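Local coordinates for conserved membrane protein (Chlamydia abortus, PDB 6GZU) that is a secreted Chlamydia effector of the CE clan, probably a cysteine protease acting on ubiquitin conjugates with a second, acetyltransferase activity, and carries a zinc ion, at residues 49-54 with 103-108; 204-209 with 236-241; 208-213 with 219-224. All coordinates share one frame; numbering follows the deposited sequence.

Contact 1 of 3, residues 49-54 with 103-108; sequences FSIERA and YPLWHH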
loop_
_atom_site.group_PDB
_atom_site.type_symbol
_atom_site.label_atom_id
_atom_site.label_comp_id
_atom_site.label_asym_id
_atom_site.label_seq_id
_atom_site.Cartn_x
_atom_site.Cartn_y
_atom_site.Cartn_z
ATOM N N PHE A 49 4.566 8.595 -8.539
ATOM C CA PHE A 49 3.984 9.048 -9.799
ATOM C C PHE A 49 2.808 8.196 -10.230
ATOM O O PHE A 49 1.989 8.675 -10.998
ATOM C CB PHE A 49 5.038 9.079 -10.915
ATOM C CG PHE A 49 6.153 10.036 -10.667
ATOM C CD1 PHE A 49 5.920 11.380 -10.631
ATOM C CD2 PHE A 49 7.434 9.576 -10.477
ATOM C CE1 PHE A 49 6.947 12.274 -10.389
ATOM C CE2 PHE A 49 8.472 10.461 -10.270
ATOM C CZ PHE A 49 8.243 11.822 -10.238
ATOM N N SER A 50 2.715 6.959 -9.742
ATOM C CA SER A 50 1.683 6.040 -10.232
ATOM C C SER A 50 0.633 5.711 -9.199
ATOM O O SER A 50 -0.426 5.147 -9.545
ATOM C CB SER A 50 2.303 4.760 -10.761
ATOM O OG SER A 50 2.812 4.015 -9.672
ATOM N N ILE A 51 0.839 6.096 -7.941
ATOM C CA ILE A 51 -0.081 5.667 -6.869
ATOM C C ILE A 51 -1.507 6.233 -7.057
ATOM O O ILE A 51 -2.455 5.507 -6.844
ATOM C CB ILE A 51 0.514 5.996 -5.450
ATOM C CG1 ILE A 51 -0.406 5.557 -4.322
ATOM C CG2 ILE A 51 0.811 7.489 -5.305
ATOM C CD1 ILE A 51 -0.693 4.053 -4.246
ATOM N N GLU A 52 -1.669 7.483 -7.496
ATOM C CA GLU A 52 -3.024 8.013 -7.602
ATOM C C GLU A 52 -3.813 7.217 -8.661
ATOM O O GLU A 52 -4.987 6.846 -8.441
ATOM C CB GLU A 52 -3.022 9.501 -7.932
ATOM C CG GLU A 52 -4.431 10.032 -8.208
ATOM C CD GLU A 52 -4.412 11.490 -8.524
ATOM O OE1 GLU A 52 -3.436 12.005 -9.139
ATOM O OE2 GLU A 52 -5.385 12.169 -8.167
ATOM N N ARG A 53 -3.193 6.998 -9.825
ATOM C CA ARG A 53 -3.864 6.234 -10.905
ATOM C C ARG A 53 -4.211 4.826 -10.416
ATOM O O ARG A 53 -5.313 4.310 -10.703
ATOM C CB ARG A 53 -2.993 6.209 -12.176
ATOM C CG ARG A 53 -3.532 5.429 -13.362
ATOM C CD ARG A 53 -4.745 6.060 -13.966
ATOM N NE ARG A 53 -4.476 7.413 -14.465
ATOM C CZ ARG A 53 -4.046 7.711 -15.696
ATOM N NH1 ARG A 53 -3.809 6.747 -16.597
ATOM N NH2 ARG A 53 -3.850 8.992 -16.026
ATOM N N ALA A 54 -3.327 4.190 -9.647
ATOM C CA ALA A 54 -3.602 2.852 -9.138
ATOM C C ALA A 54 -4.807 2.822 -8.204
ATOM O O ALA A 54 -5.717 1.954 -8.314
ATOM C CB ALA A 54 -2.357 2.255 -8.446
ATOM N N TYR A 103 -1.142 0.026 -0.267
ATOM C CA TYR A 103 -0.260 -0.022 -1.420
ATOM C C TYR A 103 1.184 0.138 -1.038
ATOM O O TYR A 103 1.617 1.205 -0.577
ATOM C CB TYR A 103 -0.566 1.188 -2.337
ATOM C CG TYR A 103 -1.939 1.141 -2.954
ATOM C CD1 TYR A 103 -3.071 1.577 -2.238
ATOM C CD2 TYR A 103 -2.116 0.581 -4.217
ATOM C CE1 TYR A 103 -4.345 1.479 -2.818
ATOM C CE2 TYR A 103 -3.379 0.454 -4.800
ATOM C CZ TYR A 103 -4.484 0.875 -4.092
ATOM O OH TYR A 103 -5.720 0.751 -4.697
ATOM N N PRO A 104 1.978 -0.896 -1.299
ATOM C CA PRO A 104 3.447 -0.731 -1.179
ATOM C C PRO A 104 3.898 0.269 -2.234
ATOM O O PRO A 104 3.492 0.186 -3.415
ATOM C CB PRO A 104 3.983 -2.144 -1.500
ATOM C CG PRO A 104 2.790 -3.064 -1.141
ATOM C CD PRO A 104 1.573 -2.291 -1.562
ATOM N N LEU A 105 4.735 1.222 -1.834
ATOM C CA LEU A 105 5.154 2.301 -2.707
ATOM C C LEU A 105 6.684 2.337 -2.694
ATOM O O LEU A 105 7.277 2.501 -1.622
ATOM C CB LEU A 105 4.509 3.638 -2.268
ATOM C CG LEU A 105 4.578 4.818 -3.246
ATOM C CD1 LEU A 105 3.573 5.899 -2.988
ATOM C CD2 LEU A 105 5.958 5.473 -3.020
ATOM N N TRP A 106 7.276 2.220 -3.880
ATOM C CA TRP A 106 8.721 2.126 -4.108
ATOM C C TRP A 106 9.249 3.497 -4.500
ATOM O O TRP A 106 8.620 4.208 -5.271
ATOM C CB TRP A 106 8.966 1.170 -5.266
ATOM C CG TRP A 106 10.390 0.844 -5.483
ATOM C CD1 TRP A 106 11.065 -0.226 -4.964
ATOM C CD2 TRP A 106 11.338 1.552 -6.317
ATOM N NE1 TRP A 106 12.380 -0.219 -5.399
ATOM C CE2 TRP A 106 12.571 0.855 -6.230
ATOM C CE3 TRP A 106 11.270 2.706 -7.118
ATOM C CZ2 TRP A 106 13.711 1.272 -6.909
ATOM C CZ3 TRP A 106 12.427 3.132 -7.788
ATOM C CH2 TRP A 106 13.616 2.412 -7.685
ATOM N N HIS A 107 10.409 3.888 -3.949
ATOM C CA HIS A 107 11.015 5.183 -4.261
ATOM C C HIS A 107 12.516 5.132 -4.342
ATOM O O HIS A 107 13.147 4.409 -3.586
ATOM C CB HIS A 107 10.635 6.227 -3.206
ATOM C CG HIS A 107 11.021 7.616 -3.590
ATOM N ND1 HIS A 107 10.415 8.281 -4.637
ATOM C CD2 HIS A 107 11.944 8.474 -3.073
ATOM C CE1 HIS A 107 10.954 9.490 -4.756
ATOM N NE2 HIS A 107 11.876 9.634 -3.816
ATOM N N HIS A 108 13.066 5.963 -5.213
ATOM C CA HIS A 108 14.503 6.217 -5.244
ATOM C C HIS A 108 14.651 7.699 -5.519
ATOM O O HIS A 108 14.013 8.234 -6.427
ATOM C CB HIS A 108 15.186 5.430 -6.349
ATOM C CG HIS A 108 16.675 5.443 -6.225
ATOM N ND1 HIS A 108 17.442 6.533 -6.573
ATOM C CD2 HIS A 108 17.539 4.505 -5.766
ATOM C CE1 HIS A 108 18.716 6.262 -6.348
ATOM N NE2 HIS A 108 18.804 5.033 -5.863
#

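Contact 2 of 3, residues 204-209 with 236-241; sequences CGIWLS and QEFLET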
loop_
_atom_site.group_PDB
_atom_site.type_symbol
_atom_site.label_atom_id
_atom_site.label_comp_id
_atom_site.label_asym_id
_atom_site.label_seq_id
_atom_site.Cartn_x
_atom_site.Cartn_y
_atom_site.Cartn_z
ATOM N N CYS A 204 12.967 -1.422 5.624
ATOM C CA CYS A 204 11.725 -0.671 5.368
ATOM C C CYS A 204 10.534 -1.548 5.065
ATOM O O CYS A 204 9.406 -1.207 5.512
ATOM C CB CYS A 204 11.944 0.308 4.212
ATOM S SG CYS A 204 12.753 -0.477 2.788
ATOM N N GLY A 205 10.730 -2.618 4.275
ATOM C CA GLY A 205 9.613 -3.489 3.893
ATOM C C GLY A 205 9.035 -4.239 5.083
ATOM O O GLY A 205 7.825 -4.497 5.145
ATOM N N ILE A 206 9.887 -4.577 6.042
ATOM C CA ILE A 206 9.430 -5.274 7.246
ATOM C C ILE A 206 8.674 -4.275 8.115
ATOM O O ILE A 206 7.567 -4.573 8.597
ATOM C CB ILE A 206 10.609 -5.829 8.013
ATOM C CG1 ILE A 206 11.406 -6.770 7.101
ATOM C CG2 ILE A 206 10.126 -6.550 9.266
ATOM C CD1 ILE A 206 12.739 -7.229 7.687
ATOM N N TRP A 207 9.212 -3.071 8.261
ATOM C CA TRP A 207 8.530 -2.078 9.077
ATOM C C TRP A 207 7.115 -1.765 8.571
ATOM O O TRP A 207 6.162 -1.657 9.370
ATOM C CB TRP A 207 9.327 -0.764 9.087
ATOM C CG TRP A 207 10.404 -0.757 10.108
ATOM C CD1 TRP A 207 11.770 -0.734 9.895
ATOM C CD2 TRP A 207 10.210 -0.706 11.510
ATOM N NE1 TRP A 207 12.415 -0.721 11.088
ATOM C CE2 TRP A 207 11.493 -0.666 12.101
ATOM C CE3 TRP A 207 9.073 -0.698 12.334
ATOM C CZ2 TRP A 207 11.680 -0.645 13.485
ATOM C CZ3 TRP A 207 9.261 -0.671 13.708
ATOM C CH2 TRP A 207 10.555 -0.624 14.273
ATOM N N LEU A 208 6.958 -1.547 7.265
ATOM C CA LEU A 208 5.641 -1.140 6.767
ATOM C C LEU A 208 4.680 -2.329 6.885
ATOM O O LEU A 208 3.469 -2.114 7.107
ATOM C CB LEU A 208 5.726 -0.620 5.332
ATOM C CG LEU A 208 6.052 -1.627 4.211
ATOM C CD1 LEU A 208 4.753 -2.343 3.714
ATOM C CD2 LEU A 208 6.767 -0.930 3.054
ATOM N N SER A 209 5.182 -3.571 6.800
ATOM C CA SER A 209 4.317 -4.737 6.957
ATOM C C SER A 209 3.833 -4.869 8.402
ATOM O O SER A 209 2.643 -5.164 8.655
ATOM C CB SER A 209 5.058 -6.004 6.515
ATOM O OG SER A 209 5.373 -5.931 5.134
ATOM N N GLN A 236 12.394 -8.195 15.302
ATOM C CA GLN A 236 12.674 -9.622 15.361
ATOM C C GLN A 236 11.490 -10.390 15.921
ATOM O O GLN A 236 11.170 -11.481 15.449
ATOM C CB GLN A 236 13.879 -9.892 16.249
ATOM C CG GLN A 236 14.289 -11.320 16.252
ATOM C CD GLN A 236 15.217 -11.625 15.093
ATOM O OE1 GLN A 236 14.808 -11.604 13.929
ATOM N NE2 GLN A 236 16.496 -11.888 15.413
ATOM N N GLU A 237 10.854 -9.828 16.949
ATOM C CA GLU A 237 9.669 -10.446 17.551
ATOM C C GLU A 237 8.558 -10.601 16.508
ATOM O O GLU A 237 7.870 -11.618 16.470
ATOM C CB GLU A 237 9.146 -9.570 18.690
ATOM C CG GLU A 237 8.015 -10.201 19.498
ATOM C CD GLU A 237 7.868 -9.558 20.874
ATOM N N PHE A 238 8.385 -9.583 15.671
ATOM C CA PHE A 238 7.406 -9.652 14.593
ATOM C C PHE A 238 7.762 -10.725 13.588
ATOM O O PHE A 238 6.907 -11.554 13.233
ATOM C CB PHE A 238 7.288 -8.271 13.917
ATOM C CG PHE A 238 6.579 -8.303 12.603
ATOM C CD1 PHE A 238 5.190 -8.446 12.555
ATOM C CD2 PHE A 238 7.289 -8.163 11.416
ATOM C CE1 PHE A 238 4.507 -8.445 11.343
ATOM C CE2 PHE A 238 6.619 -8.184 10.174
ATOM C CZ PHE A 238 5.210 -8.323 10.150
ATOM N N LEU A 239 9.043 -10.779 13.176
ATOM C CA LEU A 239 9.460 -11.814 12.243
ATOM C C LEU A 239 9.221 -13.209 12.792
ATOM O O LEU A 239 8.864 -14.132 12.041
ATOM C CB LEU A 239 10.933 -11.631 11.854
ATOM C CG LEU A 239 11.184 -10.391 10.984
ATOM C CD1 LEU A 239 12.685 -10.221 10.792
ATOM C CD2 LEU A 239 10.465 -10.504 9.635
ATOM N N GLU A 240 9.381 -13.370 14.102
ATOM C CA GLU A 240 9.304 -14.702 14.672
ATOM C C GLU A 240 7.873 -15.221 14.742
ATOM O O GLU A 240 7.681 -16.418 14.965
ATOM C CB GLU A 240 10.036 -14.806 16.019
ATOM C CG GLU A 240 11.543 -14.800 15.812
ATOM C CD GLU A 240 12.362 -14.661 17.088
ATOM O OE1 GLU A 240 11.791 -14.510 18.195
ATOM O OE2 GLU A 240 13.604 -14.703 16.979
ATOM N N THR A 241 6.882 -14.352 14.498
ATOM C CA THR A 241 5.471 -14.777 14.431
ATOM C C THR A 241 5.140 -15.369 13.056
ATOM O O THR A 241 4.208 -16.174 12.899
ATOM C CB THR A 241 4.465 -13.621 14.709
ATOM O OG1 THR A 241 4.432 -12.705 13.604
ATOM C CG2 THR A 241 4.824 -12.852 15.971
#

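Contact 3 of 3, residues 208-213 with 219-224; sequences LSLFLD and PDYVPP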
loop_
_atom_site.group_PDB
_atom_site.type_symbol
_atom_site.label_atom_id
_atom_site.label_comp_id
_atom_site.label_asym_id
_atom_site.label_seq_id
_atom_site.Cartn_x
_atom_site.Cartn_y
_atom_site.Cartn_z
ATOM N N LEU A 208 6.958 -1.547 7.265
ATOM C CA LEU A 208 5.641 -1.140 6.767
ATOM C C LEU A 208 4.680 -2.329 6.885
ATOM O O LEU A 208 3.469 -2.114 7.107
ATOM C CB LEU A 208 5.726 -0.620 5.332
ATOM C CG LEU A 208 6.052 -1.627 4.211
ATOM C CD1 LEU A 208 4.753 -2.343 3.714
ATOM C CD2 LEU A 208 6.767 -0.930 3.054
ATOM N N SER A 209 5.182 -3.571 6.800
ATOM C CA SER A 209 4.317 -4.737 6.957
ATOM C C SER A 209 3.833 -4.869 8.402
ATOM O O SER A 209 2.643 -5.164 8.655
ATOM C CB SER A 209 5.058 -6.004 6.515
ATOM O OG SER A 209 5.373 -5.931 5.134
ATOM N N LEU A 210 4.747 -4.658 9.357
ATOM C CA LEU A 210 4.371 -4.630 10.776
ATOM C C LEU A 210 3.355 -3.508 11.022
ATOM O O LEU A 210 2.357 -3.696 11.737
ATOM C CB LEU A 210 5.622 -4.413 11.654
ATOM C CG LEU A 210 5.576 -4.344 13.185
ATOM C CD1 LEU A 210 7.010 -4.538 13.737
ATOM C CD2 LEU A 210 5.028 -3.001 13.692
ATOM N N PHE A 211 3.595 -2.330 10.456
ATOM C CA PHE A 211 2.652 -1.237 10.657
ATOM C C PHE A 211 1.252 -1.619 10.187
ATOM O O PHE A 211 0.258 -1.367 10.903
ATOM C CB PHE A 211 3.120 0.055 9.986
ATOM C CG PHE A 211 2.123 1.160 10.112
ATOM C CD1 PHE A 211 1.940 1.794 11.349
ATOM C CD2 PHE A 211 1.311 1.477 9.037
ATOM C CE1 PHE A 211 0.975 2.782 11.526
ATOM C CE2 PHE A 211 0.345 2.485 9.163
ATOM C CZ PHE A 211 0.190 3.144 10.421
ATOM N N LEU A 212 1.156 -2.153 8.981
ATOM C CA LEU A 212 -0.180 -2.459 8.462
ATOM C C LEU A 212 -0.850 -3.508 9.359
ATOM O O LEU A 212 -2.045 -3.439 9.636
ATOM C CB LEU A 212 -0.115 -2.981 7.030
ATOM C CG LEU A 212 -1.501 -3.281 6.423
ATOM C CD1 LEU A 212 -2.343 -1.999 6.326
ATOM C CD2 LEU A 212 -1.286 -3.866 5.057
ATOM N N ASP A 213 -0.087 -4.510 9.786
ATOM C CA ASP A 213 -0.548 -5.536 10.719
ATOM C C ASP A 213 -1.241 -4.902 11.933
ATOM O O ASP A 213 -2.379 -5.227 12.272
ATOM C CB ASP A 213 0.665 -6.342 11.152
ATOM C CG ASP A 213 0.322 -7.717 11.550
ATOM O OD1 ASP A 213 -0.481 -7.882 12.489
ATOM O OD2 ASP A 213 0.872 -8.653 10.941
ATOM N N PRO A 219 -6.656 1.353 13.989
ATOM C CA PRO A 219 -6.194 2.349 13.006
ATOM C C PRO A 219 -5.573 3.583 13.617
ATOM O O PRO A 219 -4.982 4.371 12.883
ATOM C CB PRO A 219 -7.465 2.746 12.256
ATOM C CG PRO A 219 -8.558 2.369 13.212
ATOM C CD PRO A 219 -8.101 1.129 13.918
ATOM N N ASP A 220 -5.680 3.744 14.928
ATOM C CA ASP A 220 -4.916 4.806 15.623
ATOM C C ASP A 220 -3.506 4.402 16.043
ATOM O O ASP A 220 -2.806 5.174 16.702
ATOM C CB ASP A 220 -5.682 5.331 16.828
ATOM C CG ASP A 220 -6.960 6.011 16.426
ATOM O OD1 ASP A 220 -6.904 6.907 15.558
ATOM O OD2 ASP A 220 -8.022 5.606 16.935
ATOM N N TYR A 221 -3.078 3.213 15.645
ATOM C CA TYR A 221 -1.743 2.723 15.997
ATOM C C TYR A 221 -0.603 3.563 15.403
ATOM O O TYR A 221 -0.602 3.864 14.211
ATOM C CB TYR A 221 -1.544 1.312 15.463
ATOM C CG TYR A 221 -0.183 0.771 15.828
ATOM C CD1 TYR A 221 0.080 0.350 17.121
ATOM C CD2 TYR A 221 0.838 0.710 14.894
ATOM C CE1 TYR A 221 1.305 -0.178 17.475
ATOM C CE2 TYR A 221 2.102 0.200 15.239
ATOM C CZ TYR A 221 2.322 -0.233 16.555
ATOM O OH TYR A 221 3.534 -0.739 16.979
ATOM N N VAL A 222 0.391 3.889 16.216
ATOM C CA VAL A 222 1.633 4.487 15.705
ATOM C C VAL A 222 2.750 3.767 16.424
ATOM O O VAL A 222 2.650 3.562 17.633
ATOM C CB VAL A 222 1.681 5.998 16.006
ATOM C CG1 VAL A 222 2.999 6.616 15.601
ATOM C CG2 VAL A 222 0.527 6.704 15.294
ATOM N N PRO A 223 3.791 3.344 15.683
ATOM C CA PRO A 223 4.854 2.556 16.309
ATOM C C PRO A 223 5.535 3.385 17.360
ATOM O O PRO A 223 5.569 4.636 17.278
ATOM C CB PRO A 223 5.860 2.325 15.170
ATOM C CG PRO A 223 5.133 2.576 13.947
ATOM C CD PRO A 223 4.017 3.526 14.245
ATOM N N PRO A 224 6.088 2.708 18.343
ATOM C CA PRO A 224 6.724 3.449 19.415
ATOM C C PRO A 224 8.103 3.975 19.029
ATOM O O PRO A 224 8.775 3.404 18.166
ATOM C CB PRO A 224 6.831 2.402 20.522
ATOM C CG PRO A 224 6.991 1.118 19.781
ATOM C CD PRO A 224 6.051 1.260 18.607
#

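Contact 1 of 3, residues 49-54 with 103-108
Ile51 drives its delta methyl against the base of the Tyr103 side chain: CD1 lies 3.4 Å from Tyr103 CG and equally near Tyr103 CB, tight for carbon on carbon. The methyl meets the ring obliquely. It gets there because CG1 extends trans to the backbone N (chi1 -180°) and CD1 is then turned at chi2 62° onto the tyrosine. The other branch of Ile51 serves a different neighbour, with CG2 3.9 Å from Leu105 CD1; CB of Ile51 touches the same methyl, and the two side chains meet at about a right angle. One turn along the helix, Ala54 CB rests 4.2 Å from Tyr103 CE2, farther out along the ring.

These apolar contacts seat the first turn of helix 51-58 on strand 100-107 of the mixed central sheet, in a domain consistent with the Ulp1 protease family. Tyr103 and Leu105, two apart on the strand, both point at the helix, whereas Pro104 between them packs on Ile23 and Leu27 of helix 20-33 across the sheet. Helix 159-174 joins the near side, its Ala165 touching Ile51.

No hydrogen bond spans the two segments. The phenol is instead anchored by the far end of the same helix, where Asp58 OD2 bonds Tyr103 OH. Backbone bonds are internal or lateral: Ala54 N bonds Ser50 O (3.1 Å), and Tyr103 and Leu105 pair with Val138 and Thr136 on the adjacent strand.

Contact 2 of 3, residues 204-209 with 236-241
Ile206 turns a single methyl, CG2, to two side chains of the other helix: it sits at the edge of the Phe238 ring, near the ring plane, 3.9 Å from Phe238 CD2, and lies 4.0 Å from Leu239 CD2. The contact is a steep helix-helix crossing, with the short axes of 204-209 and 236-241 running at 75° and 10.8 Å apart at their closest. Helix 204-217 starts at Cys204, which with His134 and Asp151 is arranged in a way consistent with the Cys-His-Asp triad of CE-clan cysteine proteases. With CG trans to the backbone N (chi1 166°), the Phe238 ring extends across the gap and brings Phe238 CZ to 4.1 Å from Ser209 C.

Around this first shell, His26 makes a T-shaped (edge-to-face) pair with Phe238, Trp18 touches both Ser209 and Leu239, and Leu235 continues the apolar row beside Ile206. The serine itself is turned back on its own helix. Gly205 O takes two bonds from it, one from the backbone N and a shorter one, 2.8 Å, from Ser209 OG, which approaches nearly in line with the carbonyl at a C=O...O angle of 161°.

Contact 3 of 3, residues 208-213 with 219-224
Phe211 meets Tyr221 edge on. The carbonyl oxygen of Tyr221 lies near the plane of the phenylalanine ring, 3.3 Å from Phe211 CE1, so the weakly positive C-H rim points at a negative oxygen; this is a close polar approach rather than a conventional hydrogen bond. The same rim reaches the tyrosine ring, where Phe211 CD1 stands in the tyrosine plane, 3.9 Å from Tyr221 CD2. Pro223 comes obliquely to the phenylalanine, its CD 4.0 Å from Phe211 CD1. A face of the Phe211 ring is stacked by Phe150, from the end of strand 146-150.

The two aromatic side chains run antiparallel alongside one another, Phe211 reaching out from the helix and Tyr221 back from the loop. Both are extended, CG lying trans to the backbone N (chi1 176° in Phe211 and -179° in Tyr221), which brings the ring edges together. Beyond the rings Leu210 CD2 approaches the phenol, 4.3 Å from Tyr221 OH, in a loose van der Waals touch. No hydrogen bond links the two segments; side-chain packing and the close carbonyl approach make up the contact.

Loop 219-224 leads from helix 204-217 to helix 228-241, whose Phe234 packs on both Leu210 and Tyr221. Pro223 leans on Ile193 and Ile197 of the loop that follows strand 188-191. On the sheet side, Phe211 and Leu212 both rest on Ile139 of strand 134-141, so this helix is wedged between the central sheet and the returning chain.

In the fold
Contacts 2 and 3 share Leu208 and Ser209 on helix 204-217, and their centres lie about 11 Å apart. They also touch directly: Phe238 CB is 3.7 Å from Leu210 CD1, so helix 228-241 bears on the same helix that the loop 219-224 packs against. Contact 1 stands apart, its centre about 21 Å from that of contact 2 and 19 Å from that of contact 3, though nearest atoms come within about 5 Å of each. Its Leu105 lies near the probable Cys204-His134-Asp151 triad, and contact 2 contains Cys204. The zinc ion, held by His60, Cys78, His80 and Cys95, is about 10 Å from the Tyr103 side chain.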